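Side-chain contacts in thiamine-monophosphate kinase (Stenotrophomonas maltophilia, PDB 6XEP), which probably catalyses the ATP-dependent phosphorylation of thiamine monophosphate to thiamine diphosphate, the active form of vitamin B1: residues 154-159 with 279-284; 160-165 with 241-246; 234-239 with 311-316. All coordinates share one frame; numbering follows the deposited sequence.

Contact 1: 154-159 with 279-284; sequences DRAQLG and CFTAAA
The methyl of Ala156 meets the branched end of Thr281 where the loop leading into strand 161-165 passes strand 277-282, part of the mixed sheet in the C-terminal domain of this AIR synthase-related (PurM-like) kinase. The side chain of Thr281 leaves the backbone toward the loop and offers both branches to Ala156. CB of Ala156 lies 3.7 Å from OG1 of Thr281 and 4.1 Å from its CG2. OG1 sits between the backbone N and the carbonyl carbon of its own residue (chi1 84°), while CG2 stands anti to that carbonyl carbon. The approach to Ala156 is van der Waals packing; the hydrogen-bond partner of OG1 is Asp160 OD2, an oxygen that accepts from the backbone N of Gln157. One carboxylate oxygen thereby ties the loop to the strand just beyond this packing. Ile235 of helix 228-239 also touches Ala156, so the methyl is buried between helix and strand. The touching parts, 156-159 and 281-284, run 25° apart, and the contact becomes exposed toward Gly159 and Ala284. Gly159, with a positive phi of 86°, turns the chain there, and CB of Ala284 comes only to 4.3 Å from Gly159 O. A water spans this end, accepting from Ala284 N at 2.9 Å and donating weakly to Gly159 O at 3.2 Å.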
ATOM      1  N   ASP A 154      -3.041   5.439 -24.606  1.00 16.10           N
ATOM      2  CA  ASP A 154      -4.030   6.036 -25.495  1.00 19.16           C
ATOM      3  C   ASP A 154      -3.413   6.732 -26.703  1.00 20.65           C
ATOM      4  O   ASP A 154      -4.125   7.428 -27.440  1.00 21.09           O
ATOM      5  CB  ASP A 154      -4.923   7.015 -24.714  1.00 18.07           C
ATOM      6  CG  ASP A 154      -4.161   8.222 -24.185  1.00 25.71           C
ATOM      7  OD1 ASP A 154      -2.925   8.161 -24.089  1.00 22.34           O
ATOM      8  OD2 ASP A 154      -4.797   9.243 -23.852  1.00 22.46           O
ATOM      9  N   ARG A 155      -2.129   6.517 -26.981  1.00 19.88           N
ATOM     10  CA  ARG A 155      -1.469   7.294 -28.020  1.00 19.84           C
ATOM     11  C   ARG A 155      -0.951   6.442 -29.174  1.00 19.02           C
ATOM     12  O   ARG A 155      -0.093   6.900 -29.934  1.00 19.58           O
ATOM     13  CB  ARG A 155      -0.343   8.131 -27.410  1.00 30.56           C
ATOM     14  CG  ARG A 155      -0.899   9.212 -26.484  1.00 29.21           C
ATOM     15  CD  ARG A 155       0.139  10.211 -26.035  1.00 45.94           C
ATOM     16  NE  ARG A 155      -0.487  11.326 -25.327  1.00 39.47           N
ATOM     17  CZ  ARG A 155       0.132  12.087 -24.429  1.00 49.52           C
ATOM     18  NH1 ARG A 155       1.400  11.846 -24.106  1.00 45.83           N
ATOM     19  NH2 ARG A 155      -0.528  13.078 -23.839  1.00 47.40           N
ATOM     20  N   ALA A 156      -1.469   5.233 -29.351  1.00 16.28           N
ATOM     21  CA  ALA A 156      -1.133   4.479 -30.552  1.00 16.09           C
ATOM     22  C   ALA A 156      -1.595   5.254 -31.784  1.00 22.23           C
ATOM     23  O   ALA A 156      -2.620   5.934 -31.753  1.00 18.44           O
ATOM     24  CB  ALA A 156      -1.780   3.097 -30.511  1.00 15.97           C
ATOM     25  N   GLN A 157      -0.816   5.181 -32.865  1.00 18.90           N
ATOM     26  CA  GLN A 157      -1.090   5.912 -34.091  0.53 20.09           C
ATOM     27  C   GLN A 157      -1.357   4.937 -35.225  1.00 18.12           C
ATOM     28  O   GLN A 157      -0.753   3.865 -35.287  1.00 18.67           O
ATOM     29  CB  GLN A 157       0.086   6.821 -34.475  0.53 22.33           C
ATOM     30  CG  GLN A 157       0.354   7.908 -33.453  0.53 19.46           C
ATOM     31  CD  GLN A 157      -0.835   8.816 -33.282  0.53 19.26           C
ATOM     32  OE1 GLN A 157      -1.327   9.401 -34.254  0.53 26.42           O
ATOM     33  NE2 GLN A 157      -1.319   8.939 -32.046  0.53 22.25           N
ATOM     34  N   LEU A 158      -2.256   5.324 -36.130  1.00 17.21           N
ATOM     35  CA  LEU A 158      -2.483   4.528 -37.326  1.00 18.60           C
ATOM     36  C   LEU A 158      -1.168   4.289 -38.054  1.00 21.32           C
ATOM     37  O   LEU A 158      -0.341   5.198 -38.189  1.00 18.14           O
ATOM     38  CB  LEU A 158      -3.488   5.241 -38.247  1.00 16.08           C
ATOM     39  CG  LEU A 158      -4.887   5.463 -37.656  1.00 26.36           C
ATOM     40  CD1 LEU A 158      -5.831   6.065 -38.689  1.00 23.19           C
ATOM     41  CD2 LEU A 158      -5.477   4.175 -37.106  1.00 24.50           C
ATOM     42  N   GLY A 159      -0.970   3.054 -38.519  1.00 16.16           N
ATOM     43  CA  GLY A 159       0.271   2.674 -39.157  1.00 18.80           C
ATOM     44  C   GLY A 159       1.385   2.202 -38.234  1.00 18.54           C
ATOM     45  O   GLY A 159       2.416   1.730 -38.737  1.00 19.76           O
ATOM     46  N   CYS A 279       4.141  -4.580 -23.969  1.00 14.63           N
ATOM     47  CA  CYS A 279       3.670  -4.483 -25.351  1.00 11.41           C
ATOM     48  C   CYS A 279       3.592  -3.011 -25.706  1.00 15.63           C
ATOM     49  O   CYS A 279       3.059  -2.211 -24.922  1.00 17.04           O
ATOM     50  CB  CYS A 279       2.303  -5.161 -25.513  1.00 11.81           C
ATOM     51  SG  CYS A 279       1.586  -4.995 -27.152  1.00 14.49           S
ATOM     52  N   PHE A 280       4.156  -2.630 -26.858  1.00 14.35           N
ATOM     53  CA  PHE A 280       4.146  -1.217 -27.224  1.00 12.35           C
ATOM     54  C   PHE A 280       3.942  -1.055 -28.720  1.00 14.66           C
ATOM     55  O   PHE A 280       4.058  -2.006 -29.497  1.00 15.34           O
ATOM     56  CB  PHE A 280       5.426  -0.489 -26.763  1.00 13.87           C
ATOM     57  CG  PHE A 280       6.703  -1.090 -27.271  1.00 16.38           C
ATOM     58  CD1 PHE A 280       7.266  -2.188 -26.640  1.00 17.65           C
ATOM     59  CD2 PHE A 280       7.368  -0.523 -28.358  1.00 16.76           C
ATOM     60  CE1 PHE A 280       8.461  -2.735 -27.082  1.00 15.68           C
ATOM     61  CE2 PHE A 280       8.571  -1.058 -28.817  1.00 15.93           C
ATOM     62  CZ  PHE A 280       9.121  -2.175 -28.170  1.00 15.25           C
ATOM     63  N   THR A 281       3.605   0.168 -29.118  1.00 12.00           N
ATOM     64  CA  THR A 281       3.484   0.504 -30.523  1.00 11.81           C
ATOM     65  C   THR A 281       4.500   1.593 -30.846  1.00 17.07           C
ATOM     66  O   THR A 281       4.870   2.395 -29.974  1.00 17.30           O
ATOM     67  CB  THR A 281       2.047   0.953 -30.891  1.00 15.38           C
ATOM     68  OG1 THR A 281       1.864   2.349 -30.613  1.00 15.18           O
ATOM     69  CG2 THR A 281       0.995   0.125 -30.142  1.00 17.74           C
ATOM     70  N   ALA A 282       4.975   1.578 -32.092  1.00 16.07           N
ATOM     71  CA  ALA A 282       5.999   2.500 -32.560  1.00 13.89           C
ATOM     72  C   ALA A 282       5.805   2.758 -34.047  1.00 15.54           C
ATOM     73  O   ALA A 282       5.314   1.898 -34.784  1.00 16.99           O
ATOM     74  CB  ALA A 282       7.420   1.955 -32.320  1.00 15.59           C
ATOM     75  N   ALA A 283       6.206   3.947 -34.485  1.00 18.09           N
ATOM     76  CA  ALA A 283       6.190   4.253 -35.910  1.00 19.01           C
ATOM     77  C   ALA A 283       7.005   3.217 -36.678  1.00 19.85           C
ATOM     78  O   ALA A 283       8.016   2.710 -36.187  1.00 17.68           O
ATOM     79  CB  ALA A 283       6.749   5.659 -36.153  1.00 22.06           C
ATOM     80  N   ALA A 284       6.563   2.919 -37.913  1.00 21.29           N
ATOM     81  CA  ALA A 284       7.235   1.887 -38.712  1.00 23.98           C
ATOM     82  C   ALA A 284       8.700   2.212 -38.975  1.00 24.34           C
ATOM     83  O   ALA A 284       9.512   1.298 -39.192  1.00 22.38           O
ATOM     84  CB  ALA A 284       6.505   1.683 -40.040  1.00 22.39           C
TER
HETATM   85  O   HOH W   1       4.351   4.300 -39.137  1.00 19.02           O

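Contact 2: 160-165 with 241-246; sequences DDIWVS and VAAHVD
Ile162 reaches across to Ala243 with the last carbon of its longer branch, and this single methyl makes the tight part of the contact. CD1 of Ile162 packs against CB of Ala243 at 3.8 Å and against the carbonyl O of His244 at 3.7 Å, so that it touches both the methyl of one residue and the carbonyl of the next. The branch gets there fully extended: CG1 stands anti to the carbonyl carbon of Ile162 (chi1 -57°), and chi2 of 178° carries CD1 straight on toward strand 242-245. The two strands are not neighbours in the mixed sheet of the PurM-like C-terminal domain; strand 301-308 runs between them, antiparallel to both, and Ile162 bonds through its backbone to Ile304 and Gly305 there. Leu232 of helix 228-239 touches Ile162, Ala243 and Val245, closing this part of the sheet face with apolar carbon. Beyond that the contact slackens. CG2 of Val245 stays 5.0 Å from Ile162 CD1, and CB of His244, a partly exposed residue that touches Arg306, 5.8 Å from the same CD1. Charged groups nearby are turned to other partners, as in the salt bridge of Asp161 OD2 with Arg287 NE. What remains between the segments is dispersion and the exclusion of water: the sheet's directional bonds run through strand 301-308, and Ile162 CD1 adds only undirected apolar packing across it.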
ATOM      1  N   ASP A 160       1.221   2.292 -36.911  1.00 18.43           N
ATOM      2  CA  ASP A 160       2.260   1.818 -35.999  1.00 16.18           C
ATOM      3  C   ASP A 160       2.483   0.313 -36.151  1.00 15.62           C
ATOM      4  O   ASP A 160       1.552  -0.449 -36.428  1.00 16.74           O
ATOM      5  CB  ASP A 160       1.882   2.096 -34.540  1.00 15.28           C
ATOM      6  CG  ASP A 160       2.105   3.536 -34.122  1.00 18.04           C
ATOM      7  OD1 ASP A 160       2.603   4.343 -34.943  1.00 17.49           O
ATOM      8  OD2 ASP A 160       1.782   3.854 -32.953  1.00 17.31           O
ATOM      9  N   ASP A 161       3.725  -0.114 -35.938  1.00 16.28           N
ATOM     10  CA  ASP A 161       3.990  -1.513 -35.621  1.00 17.30           C
ATOM     11  C   ASP A 161       3.622  -1.787 -34.163  1.00 18.58           C
ATOM     12  O   ASP A 161       3.727  -0.912 -33.305  1.00 17.93           O
ATOM     13  CB  ASP A 161       5.468  -1.862 -35.816  1.00 14.14           C
ATOM     14  CG  ASP A 161       5.934  -1.717 -37.250  1.00 17.70           C
ATOM     15  OD1 ASP A 161       5.153  -2.051 -38.161  1.00 17.50           O
ATOM     16  OD2 ASP A 161       7.105  -1.294 -37.465  1.00 19.99           O
ATOM     17  N   ILE A 162       3.229  -3.024 -33.881  1.00 12.94           N
ATOM     18  CA  ILE A 162       3.045  -3.513 -32.520  1.00 11.74           C
ATOM     19  C   ILE A 162       4.237  -4.400 -32.184  1.00 12.16           C
ATOM     20  O   ILE A 162       4.634  -5.246 -33.001  1.00 15.43           O
ATOM     21  CB  ILE A 162       1.726  -4.294 -32.383  1.00 13.28           C
ATOM     22  CG1 ILE A 162       0.533  -3.423 -32.811  1.00 15.81           C
ATOM     23  CG2 ILE A 162       1.503  -4.757 -30.935  1.00 12.66           C
ATOM     24  CD1 ILE A 162      -0.792  -4.184 -32.744  1.00 11.51           C
ATOM     25  N   TRP A 163       4.792  -4.222 -30.980  1.00 11.42           N
ATOM     26  CA  TRP A 163       5.966  -4.950 -30.504  1.00 14.50           C
ATOM     27  C   TRP A 163       5.680  -5.551 -29.141  1.00 15.86           C
ATOM     28  O   TRP A 163       4.862  -5.033 -28.386  1.00 14.30           O
ATOM     29  CB  TRP A 163       7.196  -4.042 -30.347  1.00 14.04           C
ATOM     30  CG  TRP A 163       7.711  -3.432 -31.628  1.00 16.17           C
ATOM     31  CD1 TRP A 163       7.219  -2.330 -32.273  1.00 17.98           C
ATOM     32  CD2 TRP A 163       8.821  -3.891 -32.405  1.00 16.06           C
ATOM     33  NE1 TRP A 163       7.951  -2.081 -33.402  1.00 14.57           N
ATOM     34  CE2 TRP A 163       8.950  -3.017 -33.503  1.00 18.05           C
ATOM     35  CE3 TRP A 163       9.725  -4.954 -32.272  1.00 14.64           C
ATOM     36  CZ2 TRP A 163       9.946  -3.173 -34.478  1.00 18.89           C
ATOM     37  CZ3 TRP A 163      10.714  -5.111 -33.233  1.00 17.49           C
ATOM     38  CH2 TRP A 163      10.813  -4.224 -34.333  1.00 15.41           C
ATOM     39  N   VAL A 164       6.404  -6.616 -28.797  1.00 13.50           N
ATOM     40  CA  VAL A 164       6.325  -7.158 -27.445  1.00 10.82           C
ATOM     41  C   VAL A 164       7.704  -7.656 -27.017  1.00 12.96           C
ATOM     42  O   VAL A 164       8.490  -8.148 -27.830  1.00 13.94           O
ATOM     43  CB  VAL A 164       5.254  -8.276 -27.333  1.00 13.38           C
ATOM     44  CG1 VAL A 164       5.656  -9.521 -28.115  1.00 17.38           C
ATOM     45  CG2 VAL A 164       4.967  -8.598 -25.858  1.00 16.20           C
ATOM     46  N   SER A 165       8.002  -7.502 -25.732  1.00 13.13           N
ATOM     47  CA  SER A 165       9.295  -7.911 -25.197  1.00 14.19           C
ATOM     48  C   SER A 165       9.264  -9.375 -24.772  1.00 14.24           C
ATOM     49  O   SER A 165       8.204  -9.952 -24.537  1.00 14.39           O
ATOM     50  CB  SER A 165       9.683  -7.037 -23.998  1.00 13.35           C
ATOM     51  OG  SER A 165       8.741  -7.179 -22.913  1.00 14.10           O
ATOM     52  N   VAL A 241      -8.429   2.765 -31.971  1.00 15.88           N
ATOM     53  CA  VAL A 241      -7.850   2.163 -33.173  1.00 14.57           C
ATOM     54  C   VAL A 241      -8.089   0.662 -33.146  1.00 14.32           C
ATOM     55  O   VAL A 241      -8.454   0.086 -32.124  1.00 16.05           O
ATOM     56  CB  VAL A 241      -6.340   2.434 -33.307  1.00 15.69           C
ATOM     57  CG1 VAL A 241      -6.066   3.930 -33.414  1.00 18.91           C
ATOM     58  CG2 VAL A 241      -5.588   1.782 -32.111  1.00 12.77           C
ATOM     59  N   ALA A 242      -7.845   0.027 -34.285  1.00 15.98           N
ATOM     60  CA  ALA A 242      -7.751  -1.426 -34.310  1.00 14.56           C
ATOM     61  C   ALA A 242      -6.307  -1.856 -34.108  1.00 18.60           C
ATOM     62  O   ALA A 242      -5.363  -1.194 -34.560  1.00 14.20           O
ATOM     63  CB  ALA A 242      -8.258  -2.013 -35.632  1.00 14.18           C
ATOM     64  N   ALA A 243      -6.146  -2.979 -33.421  1.00 12.56           N
ATOM     65  CA  ALA A 243      -4.862  -3.656 -33.303  1.00 12.63           C
ATOM     66  C   ALA A 243      -4.951  -5.004 -34.003  1.00 18.55           C
ATOM     67  O   ALA A 243      -5.883  -5.782 -33.759  1.00 21.48           O
ATOM     68  CB  ALA A 243      -4.474  -3.835 -31.833  1.00 19.49           C
ATOM     69  N   HIS A 244      -4.014  -5.275 -34.893  1.00 16.23           N
ATOM     70  CA  HIS A 244      -4.005  -6.531 -35.626  1.00 14.94           C
ATOM     71  C   HIS A 244      -2.775  -7.309 -35.179  1.00 21.31           C
ATOM     72  O   HIS A 244      -1.671  -6.765 -35.188  1.00 21.19           O
ATOM     73  CB  HIS A 244      -4.000  -6.282 -37.131  1.00 19.52           C
ATOM     74  CG  HIS A 244      -5.335  -5.846 -37.668  1.00 16.86           C
ATOM     75  ND1 HIS A 244      -6.250  -6.732 -38.188  1.00 21.80           N
ATOM     76  CD2 HIS A 244      -5.924  -4.627 -37.716  1.00 17.94           C
ATOM     77  CE1 HIS A 244      -7.334  -6.075 -38.569  1.00 24.21           C
ATOM     78  NE2 HIS A 244      -7.164  -4.796 -38.282  1.00 19.75           N
ATOM     79  N   VAL A 245      -2.976  -8.557 -34.751  1.00 14.56           N
ATOM     80  CA  VAL A 245      -1.900  -9.429 -34.277  1.00 16.01           C
ATOM     81  C   VAL A 245      -1.743 -10.591 -35.243  1.00 16.15           C
ATOM     82  O   VAL A 245      -2.719 -11.283 -35.563  1.00 15.26           O
ATOM     83  CB  VAL A 245      -2.182  -9.968 -32.865  1.00 17.36           C
ATOM     84  CG1 VAL A 245      -1.130 -11.016 -32.484  1.00 17.38           C
ATOM     85  CG2 VAL A 245      -2.199  -8.852 -31.858  1.00 19.42           C
ATOM     86  N   ASP A 246      -0.515 -10.827 -35.694  1.00 17.10           N
ATOM     87  CA  ASP A 246      -0.215 -12.030 -36.456  1.00 19.16           C
ATOM     88  C   ASP A 246       0.225 -13.108 -35.480  1.00 20.50           C
ATOM     89  O   ASP A 246       1.333 -13.042 -34.922  1.00 17.51           O
ATOM     90  CB  ASP A 246       0.861 -11.795 -37.497  1.00 20.96           C
ATOM     91  CG  ASP A 246       1.175 -13.062 -38.237  1.00 28.07           C
ATOM     92  OD1 ASP A 246       0.236 -13.624 -38.851  1.00 34.19           O
ATOM     93  OD2 ASP A 246       2.327 -13.527 -38.163  1.00 31.58           O
TER

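Contact 3: 234-239 with 311-316; sequences HIAARS and QGVHVD
The peptide group that follows Gly312 presents one face to CB of Ala236, which lies almost directly above the carbonyl carbon, with 4.2 Å between Ala236 CB and Gly312 C. This is helix-on-sheet packing in the PurM-like C-terminal domain: helix 228-239 rests against strand 312-315, an outermost strand of the mixed sheet. The second flat group, the imidazole of His314, stacks with the ring of His244 on the adjacent strand. Its ND1 makes a weak bond to Gly312 O at 3.0 Å, bent to 126°, and another weak one to Ala243 O. The same methyl, Ala236 CB, also touches CG2 of Val313 at 4.2 Å. Val313 holds CG1 anti to its backbone N (chi1 -172°), which leaves CG2 as the branch beside that N and next to the helix. Leu229 and Leu232 extend the apolar patch around Val313 along the same helix. Gly312 has a positive phi of 88°, a backbone angle that suits glycine. Its CA lies 5.8 Å from the CA of Ala236. On the far side of the helix, Arg238 NE forms a salt bridge with Asp37 OD2 of the second subunit, a predicted magnesium ligand. The end of Gln311 comes nearer to segment 234-239, and its NE2 is hydrogen-bonded to Asn240 OD1.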
ATOM      1  N   HIS A 234      -6.554  -2.848 -24.191  1.00 13.52           N
ATOM      2  CA  HIS A 234      -6.563  -1.522 -23.576  1.00 14.97           C
ATOM      3  C   HIS A 234      -5.937  -0.476 -24.497  1.00 14.16           C
ATOM      4  O   HIS A 234      -6.437   0.648 -24.589  1.00 18.02           O
ATOM      5  CB  HIS A 234      -5.818  -1.535 -22.238  1.00 16.51           C
ATOM      6  CG  HIS A 234      -6.387  -2.481 -21.235  1.00 20.23           C
ATOM      7  ND1 HIS A 234      -7.741  -2.675 -21.080  1.00 25.95           N
ATOM      8  CD2 HIS A 234      -5.782  -3.291 -20.332  1.00 24.30           C
ATOM      9  CE1 HIS A 234      -7.948  -3.567 -20.126  1.00 26.72           C
ATOM     10  NE2 HIS A 234      -6.776  -3.955 -19.654  1.00 25.45           N
ATOM     11  N   ILE A 235      -4.843  -0.814 -25.185  1.00 13.52           N
ATOM     12  CA  ILE A 235      -4.273   0.156 -26.125  1.00 13.73           C
ATOM     13  C   ILE A 235      -5.268   0.474 -27.239  1.00 18.13           C
ATOM     14  O   ILE A 235      -5.479   1.638 -27.601  1.00 12.82           O
ATOM     15  CB  ILE A 235      -2.936  -0.346 -26.702  1.00 12.92           C
ATOM     16  CG1 ILE A 235      -1.863  -0.389 -25.612  1.00 17.11           C
ATOM     17  CG2 ILE A 235      -2.457   0.591 -27.816  1.00 12.61           C
ATOM     18  CD1 ILE A 235      -0.479  -0.753 -26.143  1.00 16.16           C
ATOM     19  N   ALA A 236      -5.885  -0.559 -27.806  1.00 13.18           N
ATOM     20  CA  ALA A 236      -6.799  -0.351 -28.923  1.00 15.97           C
ATOM     21  C   ALA A 236      -7.975   0.527 -28.507  1.00 15.46           C
ATOM     22  O   ALA A 236      -8.351   1.476 -29.214  1.00 14.88           O
ATOM     23  CB  ALA A 236      -7.291  -1.710 -29.428  1.00 14.74           C
ATOM     24  N   ALA A 237      -8.571   0.217 -27.353  1.00 14.89           N
ATOM     25  CA  ALA A 237      -9.728   0.970 -26.883  1.00 17.89           C
ATOM     26  C   ALA A 237      -9.348   2.405 -26.524  1.00 16.31           C
ATOM     27  O   ALA A 237      -9.974   3.357 -26.990  1.00 16.03           O
ATOM     28  CB  ALA A 237     -10.354   0.256 -25.683  1.00 19.90           C
ATOM     29  N   ARG A 238      -8.294   2.582 -25.722  1.00 16.52           N
ATOM     30  CA  ARG A 238      -7.931   3.926 -25.290  1.00 13.35           C
ATOM     31  C   ARG A 238      -7.452   4.789 -26.450  1.00 14.85           C
ATOM     32  O   ARG A 238      -7.694   6.001 -26.451  1.00 17.18           O
ATOM     33  CB  ARG A 238      -6.864   3.833 -24.184  1.00 18.72           C
ATOM     34  CG  ARG A 238      -7.357   3.072 -22.951  1.00 20.56           C
ATOM     35  CD  ARG A 238      -8.049   3.993 -21.957  1.00 28.15           C
ATOM     36  NE  ARG A 238      -7.044   4.855 -21.344  1.00 31.63           N
ATOM     37  CZ  ARG A 238      -6.907   6.149 -21.610  1.00 32.73           C
ATOM     38  NH1 ARG A 238      -7.743   6.742 -22.444  1.00 36.58           N
ATOM     39  NH2 ARG A 238      -5.943   6.851 -21.029  1.00 31.03           N
ATOM     40  N   SER A 239      -6.802   4.194 -27.457  1.00 14.90           N
ATOM     41  CA  SER A 239      -6.310   4.940 -28.609  1.00 15.29           C
ATOM     42  C   SER A 239      -7.345   5.077 -29.728  1.00 15.75           C
ATOM     43  O   SER A 239      -7.079   5.789 -30.694  1.00 16.05           O
ATOM     44  CB  SER A 239      -5.036   4.280 -29.179  1.00 13.32           C
ATOM     45  OG  SER A 239      -3.997   4.187 -28.192  1.00 16.14           O
ATOM     46  N   GLN A 311     -11.725  -0.942 -35.071  1.00 15.41           N
ATOM     47  CA  GLN A 311     -11.801  -1.067 -33.617  1.00 14.88           C
ATOM     48  C   GLN A 311     -11.426  -2.483 -33.219  1.00 17.04           C
ATOM     49  O   GLN A 311     -11.673  -3.441 -33.968  1.00 15.03           O
ATOM     50  CB  GLN A 311     -13.221  -0.763 -33.089  1.00 15.49           C
ATOM     51  CG  GLN A 311     -13.732   0.628 -33.429  1.00 15.97           C
ATOM     52  CD  GLN A 311     -13.061   1.732 -32.613  1.00 22.59           C
ATOM     53  OE1 GLN A 311     -12.440   1.471 -31.574  1.00 27.03           O
ATOM     54  NE2 GLN A 311     -13.189   2.972 -33.081  1.00 25.52           N
ATOM     55  N   GLY A 312     -10.861  -2.600 -32.016  1.00 16.53           N
ATOM     56  CA  GLY A 312     -10.681  -3.871 -31.345  1.00 16.09           C
ATOM     57  C   GLY A 312      -9.381  -4.570 -31.706  1.00 15.61           C
ATOM     58  O   GLY A 312      -8.712  -4.252 -32.690  1.00 16.25           O
ATOM     59  N   VAL A 313      -9.036  -5.561 -30.884  1.00 17.41           N
ATOM     60  CA  VAL A 313      -7.890  -6.425 -31.157  1.00 16.52           C
ATOM     61  C   VAL A 313      -8.317  -7.544 -32.086  1.00 16.38           C
ATOM     62  O   VAL A 313      -9.373  -8.152 -31.905  1.00 18.42           O
ATOM     63  CB  VAL A 313      -7.312  -7.001 -29.859  1.00 19.88           C
ATOM     64  CG1 VAL A 313      -6.001  -7.727 -30.180  1.00 19.86           C
ATOM     65  CG2 VAL A 313      -7.071  -5.907 -28.918  1.00 23.01           C
ATOM     66  N   HIS A 314      -7.501  -7.804 -33.096  1.00 15.44           N
ATOM     67  CA  HIS A 314      -7.763  -8.843 -34.068  1.00 16.59           C
ATOM     68  C   HIS A 314      -6.628  -9.847 -33.972  1.00 14.02           C
ATOM     69  O   HIS A 314      -5.486  -9.478 -33.680  1.00 18.63           O
ATOM     70  CB  HIS A 314      -7.817  -8.319 -35.497  1.00 17.22           C
ATOM     71  CG  HIS A 314      -8.878  -7.296 -35.752  1.00 16.53           C
ATOM     72  ND1 HIS A 314      -8.912  -6.075 -35.108  1.00 18.61           N
ATOM     73  CD2 HIS A 314      -9.890  -7.277 -36.649  1.00 18.98           C
ATOM     74  CE1 HIS A 314      -9.930  -5.368 -35.569  1.00 15.97           C
ATOM     75  NE2 HIS A 314     -10.539  -6.074 -36.504  1.00 16.75           N
ATOM     76  N   VAL A 315      -6.959 -11.110 -34.200  1.00 17.29           N
ATOM     77  CA  VAL A 315      -5.969 -12.160 -34.385  1.00 17.02           C
ATOM     78  C   VAL A 315      -6.187 -12.715 -35.774  1.00 19.06           C
ATOM     79  O   VAL A 315      -7.287 -13.198 -36.088  1.00 19.26           O
ATOM     80  CB  VAL A 315      -6.072 -13.280 -33.339  1.00 20.37           C
ATOM     81  CG1 VAL A 315      -5.003 -14.320 -33.608  1.00 21.72           C
ATOM     82  CG2 VAL A 315      -5.941 -12.742 -31.916  1.00 17.83           C
ATOM     83  N   ASP A 316      -5.142 -12.660 -36.602  1.00 17.70           N
ATOM     84  CA  ASP A 316      -5.233 -13.159 -37.967  1.00 20.58           C
ATOM     85  C   ASP A 316      -6.478 -12.607 -38.666  1.00 24.07           C
ATOM     86  O   ASP A 316      -7.189 -13.319 -39.378  1.00 23.62           O
ATOM     87  CB  ASP A 316      -5.212 -14.689 -37.966  1.00 22.11           C
ATOM     88  CG  ASP A 316      -3.943 -15.252 -37.325  1.00 27.13           C
ATOM     89  OD1 ASP A 316      -2.983 -14.473 -37.075  1.00 22.02           O
ATOM     90  OD2 ASP A 316      -3.913 -16.471 -37.042  1.00 30.36           O
TER

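All three contacts belong to one mixed sheet and the helix 228-239 that covers it. Contact 2 is the buried one, carried by apolar carbon across an intervening strand; contacts 1 and 3 are only partly buried, contact 1 ending at a bridging water and contact 3 lying at an outermost strand. Contacts 2 and 3 meet through apolar methyls, whereas contact 1 sets a methyl against a hydroxyl that bonds elsewhere. Contacts 1 and 2 join through neighbouring strands, with a probable hydrogen bond between Phe280 O and Trp163 N. Contacts 2 and 3 share the pairing of strands 242-245 and 312-315. Ser239 OG, hydrogen-bonded to Ala156 N, links the loop to segment 234-239.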